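Local coordinates for spike protein P1 (Pseudoalteromonas phage pm2, PDB 2VVE) that serves as the receptor-binding spike at the fivefold vertices of the phage, its C-terminal part recognising the receptor and its N-terminal part joining the capsid vertex, at residues I72-F75 / G76-Y80; V234-D238 / P239-V243. One frame throughout, in Å; residues are numbered along the deposited sequence.

Contact 1: residues I72-F75 / G76-Y80; sequences INTF and GSVNY
The Phe75 ring lies obliquely against the backbone N of Gly76, with Phe75 CG 3.7 Å from that nitrogen, and the phenylalanine also packs on Arg10 of the second subunit. A chi1 of 68° tucks CG over the backbone, between its two arms, which folds the aromatic back beside its own next peptide. Gly76, buried at the bend just after Phe75, brings no side chain into it; its carbonyl oxygen accepts a hydrogen bond from Arg33. The stretch is a connection in a jelly-roll domain, carrying the chain from strand 69-72 of one antiparallel sheet to strand 78-81 of another. Beneath the bend two beta-branched residues, well suited to buried strand ends, meet methyl to methyl: Ile72 CG2 lies 3.8 Å from Val78 CG2, the side chains crossing at a slant. The same Val78 CG2 is 3.7 Å from Thr74 OG1. Thr74 OG1 donates to a water 2.7 Å away, and the water donates onward to Ser77 O at 2.8 Å. Threonine offers a polar atom to the water bridge spanning the bend while remaining compact enough to be buried, where it touches Val12 of the second subunit. Beyond the pair, Ile72 packs on Ile38 and Val78 on Ile46.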
ATOM      1  N   ILE A  72       1.598 -21.826   8.163  1.00  8.91           N
ATOM      2  CA  ILE A  72       0.931 -23.103   8.403  1.00 10.46           C
ATOM      3  C   ILE A  72       1.653 -23.753   9.590  1.00 13.88           C
ATOM      4  O   ILE A  72       2.888 -23.889   9.557  1.00 14.62           O
ATOM      5  CB  ILE A  72       1.055 -24.037   7.178  1.00 17.07           C
ATOM      6  CG1 ILE A  72       0.520 -23.374   5.893  1.00 20.78           C
ATOM      7  CG2 ILE A  72       0.407 -25.409   7.459  1.00 23.00           C
ATOM      8  CD1 ILE A  72      -0.946 -22.987   5.912  1.00 34.19           C
ATOM      9  N   ASN A  73       0.902 -24.151  10.629  1.00 11.30           N
ATOM     10  CA  ASN A  73       1.520 -24.701  11.842  1.00 14.02           C
ATOM     11  C   ASN A  73       1.215 -26.182  12.080  1.00 16.50           C
ATOM     12  O   ASN A  73       1.355 -26.681  13.193  1.00 19.10           O
ATOM     13  CB  ASN A  73       1.102 -23.908  13.085  1.00 16.20           C
ATOM     14  CG  ASN A  73       1.677 -22.495  13.125  1.00 22.41           C
ATOM     15  OD1 ASN A  73       2.381 -22.057  12.225  1.00 25.86           O
ATOM     16  ND2 ASN A  73       1.350 -21.771  14.181  1.00 29.50           N
ATOM     17  N   THR A  74       0.802 -26.876  11.029  1.00 14.59           N
ATOM     18  CA  THR A  74       0.480 -28.297  11.122  1.00 11.87           C
ATOM     19  C   THR A  74       1.726 -29.134  10.861  1.00 17.82           C
ATOM     20  O   THR A  74       2.757 -28.605  10.419  1.00 23.71           O
ATOM     21  CB  THR A  74      -0.576 -28.684  10.080  1.00 17.46           C
ATOM     22  OG1 THR A  74      -0.075 -28.410   8.754  1.00 25.10           O
ATOM     23  CG2 THR A  74      -1.829 -27.902  10.305  1.00 19.61           C
ATOM     24  N   PHE A  75       1.637 -30.434  11.129  1.00 12.03           N
ATOM     25  CA  PHE A  75       2.679 -31.356  10.679  1.00 12.42           C
ATOM     26  C   PHE A  75       2.174 -32.251   9.552  1.00 17.52           C
ATOM     27  O   PHE A  75       2.918 -33.085   9.045  1.00 18.78           O
ATOM     28  CB  PHE A  75       3.265 -32.196  11.829  1.00 15.76           C
ATOM     29  CG  PHE A  75       2.302 -33.197  12.429  1.00 15.72           C
ATOM     30  CD1 PHE A  75       2.230 -34.506  11.946  1.00 14.60           C
ATOM     31  CD2 PHE A  75       1.506 -32.843  13.510  1.00 14.78           C
ATOM     32  CE1 PHE A  75       1.344 -35.428  12.510  1.00 16.98           C
ATOM     33  CE2 PHE A  75       0.617 -33.759  14.073  1.00 17.34           C
ATOM     34  CZ  PHE A  75       0.550 -35.056  13.578  1.00 27.25           C
ATOM     35  N   GLY A  76       0.909 -32.072   9.177  1.00 13.78           N
ATOM     36  CA  GLY A  76       0.290 -32.908   8.155  1.00 16.71           C
ATOM     37  C   GLY A  76       0.558 -32.414   6.743  1.00 13.70           C
ATOM     38  O   GLY A  76       1.286 -31.430   6.548  1.00 17.42           O
ATOM     39  N   SER A  77      -0.038 -33.118   5.770  1.00 12.61           N
ATOM     40  CA  SER A  77       0.019 -32.758   4.356  1.00 17.19           C
ATOM     41  C   SER A  77      -0.749 -31.456   4.130  1.00 15.76           C
ATOM     42  O   SER A  77      -1.768 -31.204   4.789  1.00 17.93           O
ATOM     43  CB  SER A  77      -0.608 -33.880   3.505  1.00 14.01           C
ATOM     44  OG  SER A  77      -0.614 -33.524   2.134  1.00 39.78           O
ATOM     45  N   VAL A  78      -0.250 -30.630   3.213  1.00 13.08           N
ATOM     46  CA  VAL A  78      -0.921 -29.392   2.826  1.00 10.83           C
ATOM     47  C   VAL A  78      -0.825 -29.303   1.300  1.00 12.98           C
ATOM     48  O   VAL A  78       0.254 -29.481   0.733  1.00 11.13           O
ATOM     49  CB  VAL A  78      -0.277 -28.148   3.479  1.00 10.36           C
ATOM     50  CG1 VAL A  78      -1.010 -26.857   3.035  1.00 16.22           C
ATOM     51  CG2 VAL A  78      -0.320 -28.250   5.019  1.00 11.90           C
ATOM     52  N   ASN A  79      -1.958 -29.050   0.656  1.00 11.82           N
ATOM     53  CA  ASN A  79      -2.031 -28.940  -0.818  1.00  9.02           C
ATOM     54  C   ASN A  79      -2.160 -27.515  -1.312  1.00 14.38           C
ATOM     55  O   ASN A  79      -2.709 -26.664  -0.614  1.00 12.33           O
ATOM     56  CB  ASN A  79      -3.232 -29.742  -1.318  1.00 10.81           C
ATOM     57  CG  ASN A  79      -3.034 -31.238  -1.162  1.00 22.26           C
ATOM     58  OD1 ASN A  79      -1.963 -31.758  -1.451  1.00 19.19           O
ATOM     59  ND2 ASN A  79      -4.068 -31.937  -0.695  1.00 27.44           N
ATOM     60  N   TYR A  80      -1.682 -27.263  -2.535  1.00  9.45           N
ATOM     61  CA  TYR A  80      -1.848 -25.964  -3.164  1.00  7.56           C
ATOM     62  C   TYR A  80      -2.446 -26.109  -4.571  1.00  7.40           C
ATOM     63  O   TYR A  80      -2.390 -27.186  -5.172  1.00 10.73           O
ATOM     64  CB  TYR A  80      -0.523 -25.173  -3.222  1.00 11.41           C
ATOM     65  CG  TYR A  80       0.457 -25.680  -4.272  1.00 12.27           C
ATOM     66  CD1 TYR A  80       1.424 -26.623  -3.944  1.00 11.16           C
ATOM     67  CD2 TYR A  80       0.409 -25.210  -5.582  1.00  9.68           C
ATOM     68  CE1 TYR A  80       2.334 -27.103  -4.910  1.00 11.10           C
ATOM     69  CE2 TYR A  80       1.312 -25.692  -6.571  1.00 16.44           C
ATOM     70  CZ  TYR A  80       2.263 -26.639  -6.212  1.00  9.92           C
ATOM     71  OH  TYR A  80       3.155 -27.133  -7.141  1.00 12.58           O
TER
HETATM   72  O   HOH W   1      -1.605 -30.254   7.448  1.00 23.87           O

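Contact 2: residues V234-D238 / P239-V243; sequences VYSDD and PLLTV
In Asp238 the chain from N to CG is nearly extended (chi1 -170°), and the twist of the carboxylate brings OD1 over the following helical turn to meet Leu240. Leu240 N donates to Asp238 OD1 at 2.9 Å, nearly straight at 164°, on the anti side of the carboxylate and tilted somewhat out of its plane. This is an N-cap bond, and aspartate suits the place because its short acidic side chain can accept from an amide that the helix leaves without a partner. Pro239 suits the first turn, where the N-H it lacks is not needed. The Asp238 carbonyl is gripped twice: Leu241 N, 2.7 Å from Asp238 O, comes 43° above the carbonyl plane, whereas Thr242 N, 3.0 Å from the same oxygen, lies within it. Upstream, Asp238 N donates to Ser236 OG at 3.2 Å in an ST turn, and Ser236 OG rests 3.5 Å from Leu241 CB. Thr242 CG2 packs 3.4 Å from Ser236 O, and a water links Thr242 OG1 to Asp237 O. Strand 229-236 runs into this turn; neighbouring strand 129-137 receives Leu241 on Phe129, while its Ser130 bonds to Ser236 OG and Asp238 OD2, and its Lys132 pairs with Asp237.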
ATOM      1  N   VAL A 234       3.823 -18.588 -29.050  1.00 12.09           N
ATOM      2  CA  VAL A 234       5.131 -18.420 -28.415  1.00 14.06           C
ATOM      3  C   VAL A 234       5.012 -19.010 -27.006  1.00 12.76           C
ATOM      4  O   VAL A 234       4.131 -18.616 -26.224  1.00 15.68           O
ATOM      5  CB  VAL A 234       5.582 -16.944 -28.352  1.00 18.76           C
ATOM      6  CG1 VAL A 234       6.993 -16.845 -27.728  1.00 15.35           C
ATOM      7  CG2 VAL A 234       5.542 -16.301 -29.762  1.00 14.92           C
ATOM      8  N   TYR A 235       5.902 -19.945 -26.686  1.00 15.06           N
ATOM      9  CA  TYR A 235       5.734 -20.767 -25.479  1.00 13.45           C
ATOM     10  C   TYR A 235       7.056 -21.332 -24.992  1.00 18.25           C
ATOM     11  O   TYR A 235       8.094 -21.179 -25.636  1.00 18.23           O
ATOM     12  CB  TYR A 235       4.756 -21.923 -25.769  1.00 14.76           C
ATOM     13  CG  TYR A 235       5.277 -22.933 -26.770  1.00 14.63           C
ATOM     14  CD1 TYR A 235       5.917 -24.106 -26.342  1.00 16.49           C
ATOM     15  CD2 TYR A 235       5.162 -22.711 -28.146  1.00 13.74           C
ATOM     16  CE1 TYR A 235       6.419 -25.027 -27.252  1.00 21.54           C
ATOM     17  CE2 TYR A 235       5.664 -23.636 -29.066  1.00 19.51           C
ATOM     18  CZ  TYR A 235       6.289 -24.791 -28.608  1.00 19.81           C
ATOM     19  OH  TYR A 235       6.791 -25.702 -29.512  1.00 22.71           O
ATOM     20  N   SER A 236       7.005 -21.997 -23.843  1.00 16.01           N
ATOM     21  CA  SER A 236       8.130 -22.783 -23.378  1.00 18.24           C
ATOM     22  C   SER A 236       7.585 -24.014 -22.668  1.00 20.33           C
ATOM     23  O   SER A 236       6.638 -23.905 -21.894  1.00 17.69           O
ATOM     24  CB  SER A 236       8.992 -21.963 -22.421  1.00 17.62           C
ATOM     25  OG  SER A 236      10.078 -22.734 -21.916  1.00 21.54           O
ATOM     26  N   ASP A 237       8.172 -25.173 -22.949  1.00 21.35           N
ATOM     27  CA  ASP A 237       7.885 -26.379 -22.163  1.00 20.90           C
ATOM     28  C   ASP A 237       9.084 -26.758 -21.295  1.00 20.59           C
ATOM     29  O   ASP A 237       9.136 -27.842 -20.727  1.00 19.78           O
ATOM     30  CB  ASP A 237       7.413 -27.544 -23.036  1.00 25.44           C
ATOM     31  CG  ASP A 237       8.218 -27.700 -24.304  1.00 42.76           C
ATOM     32  OD1 ASP A 237       9.413 -27.328 -24.330  1.00 38.02           O
ATOM     33  OD2 ASP A 237       7.639 -28.202 -25.284  1.00 30.04           O
ATOM     34  N   ASP A 238      10.032 -25.831 -21.190  1.00 16.72           N
ATOM     35  CA  ASP A 238      11.162 -25.962 -20.281  1.00 18.54           C
ATOM     36  C   ASP A 238      10.656 -25.907 -18.832  1.00 14.20           C
ATOM     37  O   ASP A 238      10.007 -24.930 -18.443  1.00 16.08           O
ATOM     38  CB  ASP A 238      12.138 -24.814 -20.522  1.00 14.87           C
ATOM     39  CG  ASP A 238      13.466 -25.002 -19.802  1.00 22.30           C
ATOM     40  OD1 ASP A 238      13.477 -25.441 -18.635  1.00 25.35           O
ATOM     41  OD2 ASP A 238      14.511 -24.694 -20.406  1.00 26.73           O
ATOM     42  N   PRO A 239      10.983 -26.935 -18.017  1.00 16.57           N
ATOM     43  CA  PRO A 239      10.537 -26.985 -16.611  1.00 18.33           C
ATOM     44  C   PRO A 239      10.886 -25.734 -15.788  1.00 21.03           C
ATOM     45  O   PRO A 239      10.215 -25.428 -14.797  1.00 21.40           O
ATOM     46  CB  PRO A 239      11.281 -28.205 -16.046  1.00 26.53           C
ATOM     47  CG  PRO A 239      11.604 -29.052 -17.231  1.00 28.37           C
ATOM     48  CD  PRO A 239      11.777 -28.122 -18.394  1.00 22.15           C
ATOM     49  N   LEU A 240      11.929 -25.014 -16.191  1.00 22.52           N
ATOM     50  CA  LEU A 240      12.283 -23.756 -15.517  1.00 19.96           C
ATOM     51  C   LEU A 240      11.288 -22.623 -15.797  1.00 31.01           C
ATOM     52  O   LEU A 240      11.244 -21.636 -15.065  1.00 30.26           O
ATOM     53  CB  LEU A 240      13.676 -23.300 -15.943  1.00 22.61           C
ATOM     54  CG  LEU A 240      14.870 -24.198 -15.633  1.00 21.73           C
ATOM     55  CD1 LEU A 240      16.026 -23.843 -16.576  1.00 23.07           C
ATOM     56  CD2 LEU A 240      15.276 -24.087 -14.163  1.00 29.90           C
ATOM     57  N   LEU A 241      10.520 -22.747 -16.878  1.00 23.86           N
ATOM     58  CA  LEU A 241       9.598 -21.687 -17.289  1.00 20.44           C
ATOM     59  C   LEU A 241       8.146 -22.077 -17.107  1.00 23.40           C
ATOM     60  O   LEU A 241       7.272 -21.209 -16.996  1.00 19.07           O
ATOM     61  CB  LEU A 241       9.842 -21.286 -18.748  1.00 21.37           C
ATOM     62  CG  LEU A 241      10.851 -20.166 -19.021  1.00 22.76           C
ATOM     63  CD1 LEU A 241      10.285 -18.805 -18.655  1.00 35.71           C
ATOM     64  CD2 LEU A 241      12.147 -20.408 -18.266  1.00 31.71           C
ATOM     65  N   THR A 242       7.884 -23.380 -17.090  1.00 18.79           N
ATOM     66  CA  THR A 242       6.522 -23.862 -16.905  1.00 16.53           C
ATOM     67  C   THR A 242       6.087 -23.702 -15.448  1.00 21.52           C
ATOM     68  O   THR A 242       4.900 -23.662 -15.170  1.00 23.53           O
ATOM     69  CB  THR A 242       6.331 -25.313 -17.369  1.00 16.11           C
ATOM     70  OG1 THR A 242       7.141 -26.199 -16.580  1.00 19.52           O
ATOM     71  CG2 THR A 242       6.721 -25.452 -18.837  1.00 19.52           C
ATOM     72  N   VAL A 243       7.060 -23.630 -14.541  1.00 22.22           N
ATOM     73  CA  VAL A 243       6.827 -23.299 -13.131  1.00 26.22           C
ATOM     74  C   VAL A 243       6.134 -21.927 -13.075  1.00 24.15           C
ATOM     75  O   VAL A 243       6.500 -21.008 -13.811  1.00 22.96           O
ATOM     76  CB  VAL A 243       8.173 -23.330 -12.328  1.00 21.89           C
ATOM     77  CG1 VAL A 243       9.154 -22.261 -12.817  1.00 23.08           C
ATOM     78  CG2 VAL A 243       7.950 -23.191 -10.833  1.00 25.92           C
TER
HETATM   79  O   HOH W   2       7.952 -28.751 -18.226  1.00 40.18           O

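Contact 1 precedes contact 2 along the chain; their centres are 28 Å apart and their nearest atoms about 7 Å. Contact 1 belongs to the second jelly-roll domain, joining its two sheets. Contact 2 ends strand 229-236, in the sheet with 88-91, 129-137 and 189-195, and leads to strand 245-253, which returns to the sheet holding 69-72, where contact 1 begins. It therefore lies where the chain passes back from the probable receptor-binding domain to the second jelly-roll domain, so that both contacts sit on connections between strands. Arg20 touches both regions, its backbone bonding to Tyr80 and its side chain to Pro239. In the crystal a second subunit reaches only contact 1, though the protein is a monomer.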